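Jasmonate-induced oxygenase 2 (PDB 6LSV) catalyses the iron- and 2-oxoglutarate-dependent hydroxylation of the plant defence hormone jasmonate to 12-hydroxyjasmonate. Local coordinates at residues Pro226-Gly231 and Tyr279-His284; Gly232-Leu237 and Ala298-Pro303; Gly268-Ile273 and Ile307-Leu312; Pro322-Met327 and Ser345-His350. All blocks are in the same frame, centred on the assembly; numbering follows the deposited sequence.

Contact 1 of 4, residues Pro226-Gly231 and Tyr279-His284. With FE (Fe (III) ion), chain E; AKG (2-oxoglutaric acid), chain C; JAA ({(1R,2R)-3-oxo-2-[(2Z)-pent-2-en-1-yl]cyclopentyl}acetic acid), chain D.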
# COMPACT_ATOMS: atom_id res chain seq x y z
N PRO A 226 -5.14 5.81 9.20
CA PRO A 226 -4.43 4.58 9.58
C PRO A 226 -5.04 3.34 8.94
O PRO A 226 -6.26 3.23 8.77
CB PRO A 226 -4.57 4.55 11.10
CG PRO A 226 -4.70 5.96 11.49
CD PRO A 226 -5.48 6.62 10.39
N HIS A 227 -4.16 2.39 8.60
CA HIS A 227 -4.56 1.11 8.04
C HIS A 227 -3.32 0.24 7.89
O HIS A 227 -2.19 0.73 7.83
CB HIS A 227 -5.24 1.27 6.67
CG HIS A 227 -4.28 1.62 5.58
ND1 HIS A 227 -3.61 2.82 5.54
CD2 HIS A 227 -3.87 0.92 4.49
CE1 HIS A 227 -2.83 2.86 4.47
NE2 HIS A 227 -2.97 1.72 3.82
N SER A 228 -3.56 -1.07 7.83
CA SER A 228 -2.59 -2.01 7.28
C SER A 228 -3.09 -2.45 5.91
O SER A 228 -4.30 -2.46 5.64
CB SER A 228 -2.39 -3.22 8.19
OG SER A 228 -3.62 -3.88 8.47
N ASP A 229 -2.16 -2.80 5.04
CA ASP A 229 -2.52 -3.20 3.69
C ASP A 229 -3.19 -4.57 3.72
O ASP A 229 -2.68 -5.49 4.36
CB ASP A 229 -1.30 -3.23 2.78
CG ASP A 229 -0.72 -1.85 2.57
OD1 ASP A 229 -1.50 -0.89 2.51
OD2 ASP A 229 0.52 -1.73 2.46
N PRO A 230 -4.34 -4.74 3.05
CA PRO A 230 -5.06 -6.02 3.15
C PRO A 230 -4.34 -7.19 2.50
O PRO A 230 -4.54 -8.33 2.92
CB PRO A 230 -6.39 -5.73 2.46
CG PRO A 230 -6.10 -4.58 1.54
CD PRO A 230 -5.05 -3.76 2.22
N GLY A 231 -3.52 -6.94 1.48
CA GLY A 231 -2.95 -8.01 0.68
C GLY A 231 -1.74 -8.65 1.32
O GLY A 231 -1.53 -8.62 2.53
N TYR A 279 4.83 -12.86 11.61
CA TYR A 279 5.03 -11.57 10.96
C TYR A 279 3.81 -10.70 11.23
O TYR A 279 2.68 -11.17 11.21
CB TYR A 279 5.23 -11.74 9.46
CG TYR A 279 6.49 -12.49 9.06
CD1 TYR A 279 7.58 -12.55 9.92
CD2 TYR A 279 6.58 -13.12 7.83
CE1 TYR A 279 8.72 -13.23 9.55
CE2 TYR A 279 7.72 -13.80 7.46
CZ TYR A 279 8.79 -13.85 8.33
OH TYR A 279 9.93 -14.53 7.96
N LYS A 280 4.06 -9.42 11.49
CA LYS A 280 3.00 -8.46 11.74
C LYS A 280 2.89 -7.51 10.56
O LYS A 280 3.90 -7.09 9.99
CB LYS A 280 3.25 -7.67 13.02
CG LYS A 280 3.26 -8.54 14.27
CD LYS A 280 1.92 -9.24 14.47
CE LYS A 280 1.90 -10.00 15.78
NZ LYS A 280 2.73 -9.33 16.82
N SER A 281 1.66 -7.17 10.18
CA SER A 281 1.46 -6.17 9.14
C SER A 281 1.61 -4.78 9.75
O SER A 281 1.03 -4.48 10.79
CB SER A 281 0.09 -6.33 8.48
OG SER A 281 -0.97 -6.14 9.41
N VAL A 282 2.42 -3.94 9.10
CA VAL A 282 2.65 -2.59 9.60
C VAL A 282 1.39 -1.74 9.43
O VAL A 282 0.66 -1.87 8.43
CB VAL A 282 3.85 -1.94 8.89
CG1 VAL A 282 3.61 -1.86 7.38
CG2 VAL A 282 4.13 -0.56 9.46
N GLU A 283 1.12 -0.89 10.41
CA GLU A 283 0.06 0.10 10.33
C GLU A 283 0.67 1.45 9.98
O GLU A 283 1.60 1.90 10.67
CB GLU A 283 -0.70 0.18 11.66
CG GLU A 283 -1.88 1.14 11.65
CD GLU A 283 -2.63 1.14 12.97
OE1 GLU A 283 -2.09 0.63 13.97
OE2 GLU A 283 -3.77 1.66 13.00
N HIS A 284 0.18 2.07 8.92
CA HIS A 284 0.76 3.33 8.48
C HIS A 284 -0.34 4.33 8.14
O HIS A 284 -1.52 3.99 8.02
CB HIS A 284 1.69 3.13 7.27
CG HIS A 284 1.20 2.12 6.28
ND1 HIS A 284 1.29 0.76 6.51
CD2 HIS A 284 0.63 2.26 5.07
CE1 HIS A 284 0.79 0.11 5.47
NE2 HIS A 284 0.38 1.00 4.59
FE FE E . -1.02 1.51 2.44
C1 AKG C . -0.31 3.31 0.67
O1 AKG C . 0.03 2.11 0.82
O2 AKG C . -1.25 3.60 -0.12
C2 AKG C . 0.41 4.40 1.47
O5 AKG C . 0.34 4.38 2.66
C3 AKG C . 1.21 5.53 0.80
C4 AKG C . 2.44 5.85 1.65
C5 AKG C . 3.03 7.21 1.28
O3 AKG C . 4.25 7.45 1.41
O4 AKG C . 2.26 8.11 0.83
O01 JAA D . -7.29 1.51 -3.33
O02 JAA D . -6.87 -4.84 -3.34
O03 JAA D . -9.00 -4.68 -2.92
C04 JAA D . -7.41 -1.84 -2.95
C05 JAA D . -7.29 -0.41 -2.19
C06 JAA D . -8.67 -1.69 -3.84
C07 JAA D . -8.92 -0.33 -3.91
C08 JAA D . -7.70 0.42 -3.11
C09 JAA D . -5.78 -0.09 -1.78
C10 JAA D . -7.59 -2.92 -2.03
C11 JAA D . -5.48 -0.67 -0.40
C12 JAA D . -7.83 -4.22 -2.81
C13 JAA D . -4.90 0.05 0.55
C14 JAA D . -4.51 1.51 0.31
C15 JAA D . -5.09 2.38 1.42
O HOH W 1 0.91 -3.39 5.82
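H227 and H284 face each other as an antiparallel hydrogen-bonded pair, H284 N reaching H227 O at 2.9 Å almost straight (168°) while the return bond from H227 N to H284 O is more bent. This pairing brings together the facial triad of two histidines and one carboxylate found in the iron- and 2-oxoglutarate-dependent oxygenases, the HxD...H motif built on a jelly-roll barrel. Both histidine side chains leave the same face of the sheet, and both put CG between backbone N and carbonyl carbon (chi1 73° and 38°), which turns the rings inward to one metal. The ring centroids lie 4.5 Å apart with the planes strongly inclined, so the two imidazoles converge on the iron without stacking. H227 NE2 binds it at 2.4 Å and H284 NE2 at 2.6 Å. D229 supplies the third ligand through OD1, its carboxylate plane steeply inclined to the H284 ring; a carboxylate suits the place because its other oxygen, OD2, can be held at the same time by T234. Second-shell bonds orient the histidines: H227 ND1 is hydrogen-bonded to S225 O, and H284 ND1 makes a weak bond to V282 O. Beyond the metal, the small S228 and S281 let the chains approach closely, and both hydroxyls bond to D269. A water links D229 N to V282 O. 2-Oxoglutarate binds the iron through its O1. The pentenyl chain of jasmonate ends beside the site, its terminal C15 lying 3.3 Å from H227 NE2.

Contact 2 of 4, residues Gly232-Leu237 and Ala298-Pro303. With AKG (2-oxoglutaric acid), chain C; JAA ({(1R,2R)-3-oxo-2-[(2Z)-pent-2-en-1-yl]cyclopentyl}acetic acid), chain D.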
# COMPACT_ATOMS: atom_id res chain seq x y z
N GLY A 232 -0.91 -9.25 0.46
CA GLY A 232 0.25 -10.00 0.90
C GLY A 232 1.39 -9.13 1.37
O GLY A 232 1.68 -9.07 2.57
N MET A 233 2.07 -8.46 0.44
CA MET A 233 3.09 -7.49 0.79
C MET A 233 2.96 -6.28 -0.12
O MET A 233 2.47 -6.38 -1.25
CB MET A 233 4.51 -8.06 0.70
CG MET A 233 4.81 -8.84 -0.56
SD MET A 233 6.57 -9.25 -0.71
CE MET A 233 7.25 -7.64 -1.12
N THR A 234 3.40 -5.13 0.38
CA THR A 234 3.42 -3.90 -0.38
C THR A 234 4.86 -3.46 -0.60
O THR A 234 5.66 -3.45 0.34
CB THR A 234 2.64 -2.78 0.33
OG1 THR A 234 1.32 -3.24 0.65
CG2 THR A 234 2.54 -1.55 -0.55
N ILE A 235 5.19 -3.13 -1.85
CA ILE A 235 6.45 -2.48 -2.17
C ILE A 235 6.12 -1.01 -2.40
O ILE A 235 5.45 -0.66 -3.38
CB ILE A 235 7.13 -3.12 -3.39
CG1 ILE A 235 7.49 -4.58 -3.08
CG2 ILE A 235 8.39 -2.36 -3.77
CD1 ILE A 235 8.08 -5.33 -4.25
N LEU A 236 6.58 -0.16 -1.49
CA LEU A 236 6.21 1.25 -1.45
C LEU A 236 7.38 2.10 -1.92
O LEU A 236 8.49 1.98 -1.40
CB LEU A 236 5.79 1.65 -0.03
CG LEU A 236 5.40 3.09 0.30
CD1 LEU A 236 4.25 3.57 -0.57
CD2 LEU A 236 5.02 3.19 1.77
N LEU A 237 7.12 2.97 -2.91
CA LEU A 237 8.09 3.97 -3.34
C LEU A 237 7.60 5.32 -2.83
O LEU A 237 6.81 6.00 -3.50
CB LEU A 237 8.25 3.99 -4.86
CG LEU A 237 9.29 4.99 -5.38
CD1 LEU A 237 10.59 4.88 -4.59
CD2 LEU A 237 9.54 4.80 -6.87
N ALA A 298 2.36 2.63 -4.51
CA ALA A 298 2.12 1.45 -3.69
C ALA A 298 1.86 0.27 -4.61
O ALA A 298 0.81 0.18 -5.26
CB ALA A 298 0.94 1.67 -2.74
N PHE A 299 2.83 -0.65 -4.66
CA PHE A 299 2.69 -1.89 -5.41
C PHE A 299 2.26 -2.99 -4.46
O PHE A 299 2.89 -3.21 -3.42
CB PHE A 299 4.02 -2.24 -6.09
CG PHE A 299 4.03 -3.58 -6.77
CD1 PHE A 299 4.48 -4.71 -6.10
CD2 PHE A 299 3.63 -3.71 -8.09
CE1 PHE A 299 4.50 -5.94 -6.72
CE2 PHE A 299 3.65 -4.94 -8.72
CZ PHE A 299 4.08 -6.06 -8.03
N PHE A 300 1.17 -3.68 -4.80
CA PHE A 300 0.59 -4.72 -3.96
C PHE A 300 0.86 -6.08 -4.58
O PHE A 300 0.49 -6.32 -5.74
CB PHE A 300 -0.91 -4.51 -3.77
CG PHE A 300 -1.27 -3.15 -3.22
CD1 PHE A 300 -0.84 -2.75 -1.96
CD2 PHE A 300 -2.06 -2.29 -3.96
CE1 PHE A 300 -1.19 -1.50 -1.46
CE2 PHE A 300 -2.40 -1.05 -3.47
CZ PHE A 300 -1.97 -0.65 -2.21
N TYR A 301 1.51 -6.96 -3.82
CA TYR A 301 1.79 -8.33 -4.23
C TYR A 301 0.86 -9.24 -3.43
O TYR A 301 1.03 -9.39 -2.21
CB TYR A 301 3.26 -8.68 -4.01
CG TYR A 301 3.72 -9.94 -4.68
CD1 TYR A 301 3.97 -9.98 -6.05
CD2 TYR A 301 3.91 -11.11 -3.95
CE1 TYR A 301 4.41 -11.14 -6.67
CE2 TYR A 301 4.34 -12.27 -4.56
CZ TYR A 301 4.59 -12.28 -5.92
OH TYR A 301 5.01 -13.44 -6.52
N ASN A 302 -0.11 -9.85 -4.10
CA ASN A 302 -1.19 -10.48 -3.38
C ASN A 302 -1.31 -11.96 -3.73
O ASN A 302 -0.91 -12.38 -4.82
CB ASN A 302 -2.52 -9.78 -3.69
CG ASN A 302 -2.51 -8.32 -3.28
OD1 ASN A 302 -1.92 -7.95 -2.27
ND2 ASN A 302 -3.17 -7.48 -4.08
N PRO A 303 -1.84 -12.77 -2.82
CA PRO A 303 -2.16 -14.15 -3.17
C PRO A 303 -3.31 -14.21 -4.16
O PRO A 303 -4.16 -13.31 -4.20
CB PRO A 303 -2.54 -14.79 -1.83
CG PRO A 303 -2.98 -13.65 -0.98
CD PRO A 303 -2.17 -12.46 -1.41
C1 AKG C . -0.31 3.31 0.67
O1 AKG C . 0.03 2.11 0.82
O2 AKG C . -1.25 3.60 -0.12
C2 AKG C . 0.41 4.40 1.47
O5 AKG C . 0.34 4.38 2.66
C3 AKG C . 1.21 5.53 0.80
C4 AKG C . 2.44 5.85 1.65
C5 AKG C . 3.03 7.21 1.28
O3 AKG C . 4.25 7.45 1.41
O4 AKG C . 2.26 8.11 0.83
O01 JAA D . -7.29 1.51 -3.33
O02 JAA D . -6.87 -4.84 -3.34
O03 JAA D . -9.00 -4.68 -2.92
C04 JAA D . -7.41 -1.84 -2.95
C05 JAA D . -7.29 -0.41 -2.19
C06 JAA D . -8.67 -1.69 -3.84
C07 JAA D . -8.92 -0.33 -3.91
C08 JAA D . -7.70 0.42 -3.11
C09 JAA D . -5.78 -0.09 -1.78
C10 JAA D . -7.59 -2.92 -2.03
C11 JAA D . -5.48 -0.67 -0.40
C12 JAA D . -7.83 -4.22 -2.81
C13 JAA D . -4.90 0.05 0.55
C14 JAA D . -4.51 1.51 0.31
C15 JAA D . -5.09 2.38 1.42
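With chi1 near -55° in both T234 and F300, OG1 of the one and the ring of the other stand beside their own backbone N, and the two side chains run side by side off the same face of the sheet. T234 OG1 lies in the F300 ring plane, at its edge, 3.4 Å from CD1, its hydroxyl already held by D229. The F300 ring turns its far end to jasmonate, CZ being 3.9 Å from C09. On the same face L236 carries CG opposite its backbone N (chi1 178°), which sets CD1 3.7 Å from C4 of 2-oxoglutarate; A298, small enough to leave room, brings CB near the co-substrate's O1. These antiparallel strands, 233-237 and 294-302, are neighbours in the major sheet of the double-stranded beta-helix. The opposite face is mostly apolar, Y301 OH being bonded to Q195: I235, F299 and Y301 touch S176 of helix 161-186, M233 lies on V265 of strand 263-267, and I235 CD1 meets F299 CD1 at 4.1 Å. G232 and M233 both face Y301, a classic beta bulge. Without a side chain, G232 lets its CA approach Y301 O, and its N donates to a lone pair of N302 OD1 at 3.2 Å.

Contact 3 of 4, residues Gly268-Ile273 and Ile307-Leu312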
# COMPACT_ATOMS: atom_id res chain seq x y z
N GLY A 268 1.86 -7.29 4.58
CA GLY A 268 0.43 -7.08 4.49
C GLY A 268 -0.36 -8.00 5.41
O GLY A 268 0.19 -8.89 6.07
N ASP A 269 -1.68 -7.76 5.44
CA ASP A 269 -2.56 -8.54 6.30
C ASP A 269 -2.51 -10.02 5.95
O ASP A 269 -2.58 -10.88 6.84
CB ASP A 269 -4.00 -8.02 6.18
CG ASP A 269 -4.28 -6.86 7.12
OD1 ASP A 269 -3.38 -6.50 7.91
OD2 ASP A 269 -5.40 -6.31 7.06
N GLN A 270 -2.38 -10.35 4.66
CA GLN A 270 -2.40 -11.75 4.25
C GLN A 270 -1.18 -12.51 4.77
O GLN A 270 -1.29 -13.69 5.12
CB GLN A 270 -2.48 -11.85 2.73
CG GLN A 270 -3.79 -11.31 2.16
CD GLN A 270 -5.00 -11.84 2.89
OE1 GLN A 270 -5.20 -13.05 3.00
NE2 GLN A 270 -5.83 -10.93 3.40
N ILE A 271 -0.02 -11.85 4.84
CA ILE A 271 1.16 -12.54 5.34
C ILE A 271 1.11 -12.68 6.85
O ILE A 271 1.56 -13.69 7.40
CB ILE A 271 2.44 -11.83 4.86
CG1 ILE A 271 2.61 -12.04 3.35
CG2 ILE A 271 3.67 -12.33 5.61
CD1 ILE A 271 3.94 -11.56 2.81
N GLN A 272 0.55 -11.69 7.56
CA GLN A 272 0.35 -11.85 9.00
C GLN A 272 -0.48 -13.09 9.29
O GLN A 272 -0.19 -13.84 10.24
CB GLN A 272 -0.32 -10.60 9.59
CG GLN A 272 -0.82 -10.80 11.03
CD GLN A 272 -1.10 -9.50 11.77
OE1 GLN A 272 -0.52 -8.46 11.48
NE2 GLN A 272 -1.99 -9.57 12.75
N ILE A 273 -1.51 -13.34 8.47
CA ILE A 273 -2.35 -14.52 8.66
C ILE A 273 -1.58 -15.79 8.33
O ILE A 273 -1.66 -16.79 9.06
CB ILE A 273 -3.64 -14.39 7.82
CG1 ILE A 273 -4.45 -13.18 8.27
CG2 ILE A 273 -4.48 -15.66 7.93
CD1 ILE A 273 -5.33 -12.61 7.18
N ILE A 307 -7.98 -18.26 -3.41
CA ILE A 307 -7.34 -19.21 -2.51
C ILE A 307 -7.76 -18.89 -1.08
O ILE A 307 -7.56 -17.76 -0.62
CB ILE A 307 -5.81 -19.18 -2.65
CG1 ILE A 307 -5.38 -19.68 -4.02
CG2 ILE A 307 -5.16 -20.00 -1.54
CD1 ILE A 307 -3.87 -19.75 -4.18
N PRO A 308 -8.33 -19.84 -0.34
CA PRO A 308 -8.61 -19.60 1.08
C PRO A 308 -7.30 -19.46 1.86
O PRO A 308 -6.50 -20.39 1.93
CB PRO A 308 -9.39 -20.85 1.51
CG PRO A 308 -9.91 -21.44 0.24
CD PRO A 308 -8.90 -21.11 -0.82
N ILE A 309 -7.09 -18.28 2.42
CA ILE A 309 -5.88 -17.96 3.16
C ILE A 309 -6.09 -18.32 4.62
O ILE A 309 -7.10 -17.93 5.23
CB ILE A 309 -5.52 -16.48 3.00
CG1 ILE A 309 -5.15 -16.16 1.55
CG2 ILE A 309 -4.39 -16.09 3.95
CD1 ILE A 309 -3.99 -16.97 1.02
N GLN A 310 -5.14 -19.05 5.19
CA GLN A 310 -5.18 -19.40 6.60
C GLN A 310 -3.75 -19.57 7.08
O GLN A 310 -2.82 -19.65 6.27
CB GLN A 310 -6.00 -20.67 6.85
CG GLN A 310 -5.62 -21.86 6.00
CD GLN A 310 -6.40 -23.10 6.37
OE1 GLN A 310 -6.58 -23.41 7.55
NE2 GLN A 310 -6.90 -23.82 5.37
N PRO A 311 -3.53 -19.60 8.40
CA PRO A 311 -2.18 -19.84 8.91
C PRO A 311 -1.58 -21.11 8.34
O PRO A 311 -2.23 -22.16 8.27
CB PRO A 311 -2.40 -19.95 10.42
CG PRO A 311 -3.60 -19.13 10.69
CD PRO A 311 -4.48 -19.25 9.48
N LEU A 312 -0.32 -21.02 7.90
CA LEU A 312 0.36 -22.17 7.35
C LEU A 312 0.39 -23.31 8.36
O LEU A 312 0.60 -23.09 9.56
CB LEU A 312 1.78 -21.80 6.93
CG LEU A 312 1.92 -20.88 5.71
CD1 LEU A 312 3.31 -20.24 5.68
CD2 LEU A 312 1.65 -21.65 4.43
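I273 and I309 meet through their CG2 methyls, 4.0 Å apart, where the short helix 269-274 lies against the chain that follows the barrel's last long strand. The packed part is made of branched and cyclic groups: the same I273 methyl also touches P311 CD at 3.9 Å, and P311 CA makes a CH...O contact with I273 O. Proline, having no N-H to offer, meets this carbonyl with CH groups instead of a hydrogen bond. Q270 completes the patch. Its chain bends at chi2 (-48°) and crosses I309 at about a right angle, laying OE1 3.3 Å from I309 CG2, while the amide's NE2 is hydrogen-bonded to P230 O; one amide thus serves the iron-site loop with its nitrogen and packs on I309 with its oxygen. By contrast, the outer side is loose. Q310 starts away from the helix and is exposed, where a polar side chain is at home, and adds little to the contact; no hydrogen bond crosses between the segments. Around the contact, I309 pairs through its backbone with M327, joining strands 308-309 and 327-328. Helix 329-332 lays Y332 against Q270 and I273, and L312 packs on helix 193-197.

Contact 4 of 4, residues Pro322-Met327 and Ser345-His350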
# COMPACT_ATOMS: atom_id res chain seq x y z
N PRO A 322 -3.78 -22.28 15.20
CA PRO A 322 -4.02 -21.29 14.15
C PRO A 322 -4.94 -20.18 14.65
O PRO A 322 -6.01 -20.45 15.20
CB PRO A 322 -4.67 -22.11 13.03
CG PRO A 322 -5.32 -23.26 13.75
CD PRO A 322 -4.38 -23.59 14.87
N LEU A 323 -4.51 -18.94 14.46
CA LEU A 323 -5.18 -17.79 15.05
C LEU A 323 -6.26 -17.18 14.15
O LEU A 323 -6.99 -16.29 14.61
CB LEU A 323 -4.16 -16.70 15.40
CG LEU A 323 -3.24 -17.01 16.58
CD1 LEU A 323 -1.93 -16.24 16.45
CD2 LEU A 323 -3.92 -16.68 17.90
N TYR A 324 -6.39 -17.64 12.90
CA TYR A 324 -7.38 -17.08 11.98
C TYR A 324 -8.06 -18.19 11.19
O TYR A 324 -7.40 -19.15 10.77
CB TYR A 324 -6.74 -16.09 10.99
CG TYR A 324 -5.83 -15.05 11.60
CD1 TYR A 324 -4.49 -15.32 11.82
CD2 TYR A 324 -6.30 -13.78 11.92
CE1 TYR A 324 -3.64 -14.37 12.37
CE2 TYR A 324 -5.46 -12.82 12.47
CZ TYR A 324 -4.13 -13.13 12.69
OH TYR A 324 -3.29 -12.18 13.23
N PRO A 325 -9.37 -18.08 10.97
CA PRO A 325 -10.06 -19.03 10.10
C PRO A 325 -9.73 -18.78 8.65
O PRO A 325 -9.19 -17.72 8.30
CB PRO A 325 -11.54 -18.75 10.39
CG PRO A 325 -11.56 -17.33 10.83
CD PRO A 325 -10.30 -17.14 11.62
N PRO A 326 -10.02 -19.74 7.76
CA PRO A 326 -9.72 -19.53 6.34
C PRO A 326 -10.66 -18.51 5.71
O PRO A 326 -11.85 -18.45 6.01
CB PRO A 326 -9.93 -20.92 5.73
CG PRO A 326 -10.86 -21.61 6.68
CD PRO A 326 -10.47 -21.11 8.03
N MET A 327 -10.10 -17.69 4.81
CA MET A 327 -10.88 -16.70 4.07
C MET A 327 -10.10 -16.30 2.83
O MET A 327 -8.90 -16.00 2.92
CB MET A 327 -11.18 -15.47 4.94
CG MET A 327 -11.99 -14.39 4.23
SD MET A 327 -12.27 -12.91 5.24
CE MET A 327 -13.82 -13.31 6.04
N SER A 345 -8.01 -3.00 12.61
CA SER A 345 -9.20 -3.65 13.14
C SER A 345 -9.74 -4.71 12.19
O SER A 345 -10.46 -5.61 12.63
CB SER A 345 -10.28 -2.62 13.46
OG SER A 345 -10.80 -2.03 12.29
N HIS A 346 -9.41 -4.62 10.89
CA HIS A 346 -9.89 -5.62 9.94
C HIS A 346 -9.26 -6.99 10.21
O HIS A 346 -9.96 -8.00 10.25
CB HIS A 346 -9.60 -5.16 8.51
CG HIS A 346 -10.49 -4.05 8.03
ND1 HIS A 346 -10.04 -3.03 7.23
CD2 HIS A 346 -11.80 -3.81 8.25
CE1 HIS A 346 -11.03 -2.20 6.97
NE2 HIS A 346 -12.12 -2.65 7.58
N VAL A 347 -7.94 -7.03 10.40
CA VAL A 347 -7.28 -8.31 10.65
C VAL A 347 -7.48 -8.77 12.10
O VAL A 347 -7.54 -9.97 12.37
CB VAL A 347 -5.79 -8.24 10.27
CG1 VAL A 347 -5.05 -7.22 11.12
CG2 VAL A 347 -5.14 -9.62 10.39
N GLU A 348 -7.59 -7.84 13.04
CA GLU A 348 -7.76 -8.25 14.43
C GLU A 348 -9.18 -8.74 14.71
O GLU A 348 -9.37 -9.60 15.58
CB GLU A 348 -7.37 -7.11 15.37
CG GLU A 348 -5.96 -7.27 15.92
CD GLU A 348 -5.22 -5.95 16.05
OE1 GLU A 348 -5.90 -4.93 16.27
OE2 GLU A 348 -3.98 -5.94 15.93
N SER A 349 -10.18 -8.23 14.00
CA SER A 349 -11.50 -8.84 14.07
C SER A 349 -11.57 -10.17 13.33
O SER A 349 -12.62 -10.84 13.36
CB SER A 349 -12.56 -7.89 13.52
OG SER A 349 -12.55 -7.90 12.10
N HIS A 350 -10.50 -10.55 12.64
CA HIS A 350 -10.41 -11.83 11.95
C HIS A 350 -9.82 -12.93 12.82
O HIS A 350 -9.94 -14.11 12.47
CB HIS A 350 -9.57 -11.66 10.67
CG HIS A 350 -9.71 -12.78 9.69
ND1 HIS A 350 -10.92 -13.25 9.25
CD2 HIS A 350 -8.77 -13.51 9.04
CE1 HIS A 350 -10.73 -14.23 8.38
NE2 HIS A 350 -9.43 -14.41 8.24
O HOH W 2 -7.68 -15.79 6.26
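V347 and H350, three residues apart, carry the end of the C-terminal helix 345-348 onto a proline-rich loop, 322-327, that leads into strand 327-328; together they form part of the C-terminal extension wrapped on the jelly-roll core. The helical turn begins at S345, whose carbonyl O accepts S349 N at 3.0 Å. V347 comes next, its CG2 against Y324 CE2 at 3.8 Å. V347 O lies in the plane of that ring, at its edge, 3.5 Å from the same CE2, so the aromatic C-H side, rather than the ring face, meets the carbonyl. A tyrosine fits here since its CE2 edge rests against V347 while OH, beyond it, is hydrogen-bonded to S277 and Q272. E348 and S349 turn away from the loop, as polar residues on the outer side of the helix would. H350 closes the segment and has the largest share of the buried surface. With CG opposite its backbone N (chi1 -165°), the imidazole reaches into the loop and is met on several sides. P325 CD lies over one face, the two side chains sliding past each other in opposite directions. The Y324 ring meets it rim to rim, the planes 25° apart and the centroids 5.9 Å. M327, extended as far as its sulfur, brings SD obliquely to 4.4 Å from the ring centroid, its soft sulfur and CB both near CE1. At the ring edge, in its plane, a water sits 3.0 Å from H350 NE2 and also reaches P325 O.

Overall arrangement
Contacts 1 and 2 share the catalytic pocket: their centres are 11 Å apart, both touch 2-oxoglutarate and jasmonate, and D229 OD2 of contact 1 lies 2.5 Å from T234 OG1 of contact 2. Contact 3 stands behind the metal loop, joined to contact 1 by S228 OG to D269 OD1 (2.7 Å) and to contact 2 by G268 N to G232 O (2.7 Å). Contact 4 is the outermost, bonded to contact 3 through I309 N and M327 O (3.0 Å) but touching neither contact 1 nor contact 2. A path of contacts therefore leads from the iron through helix 269-274 to the C-terminal extension. There the side chain of M327 is about 12 Å from the bound jasmonate (JAA), nearest atom to nearest atom.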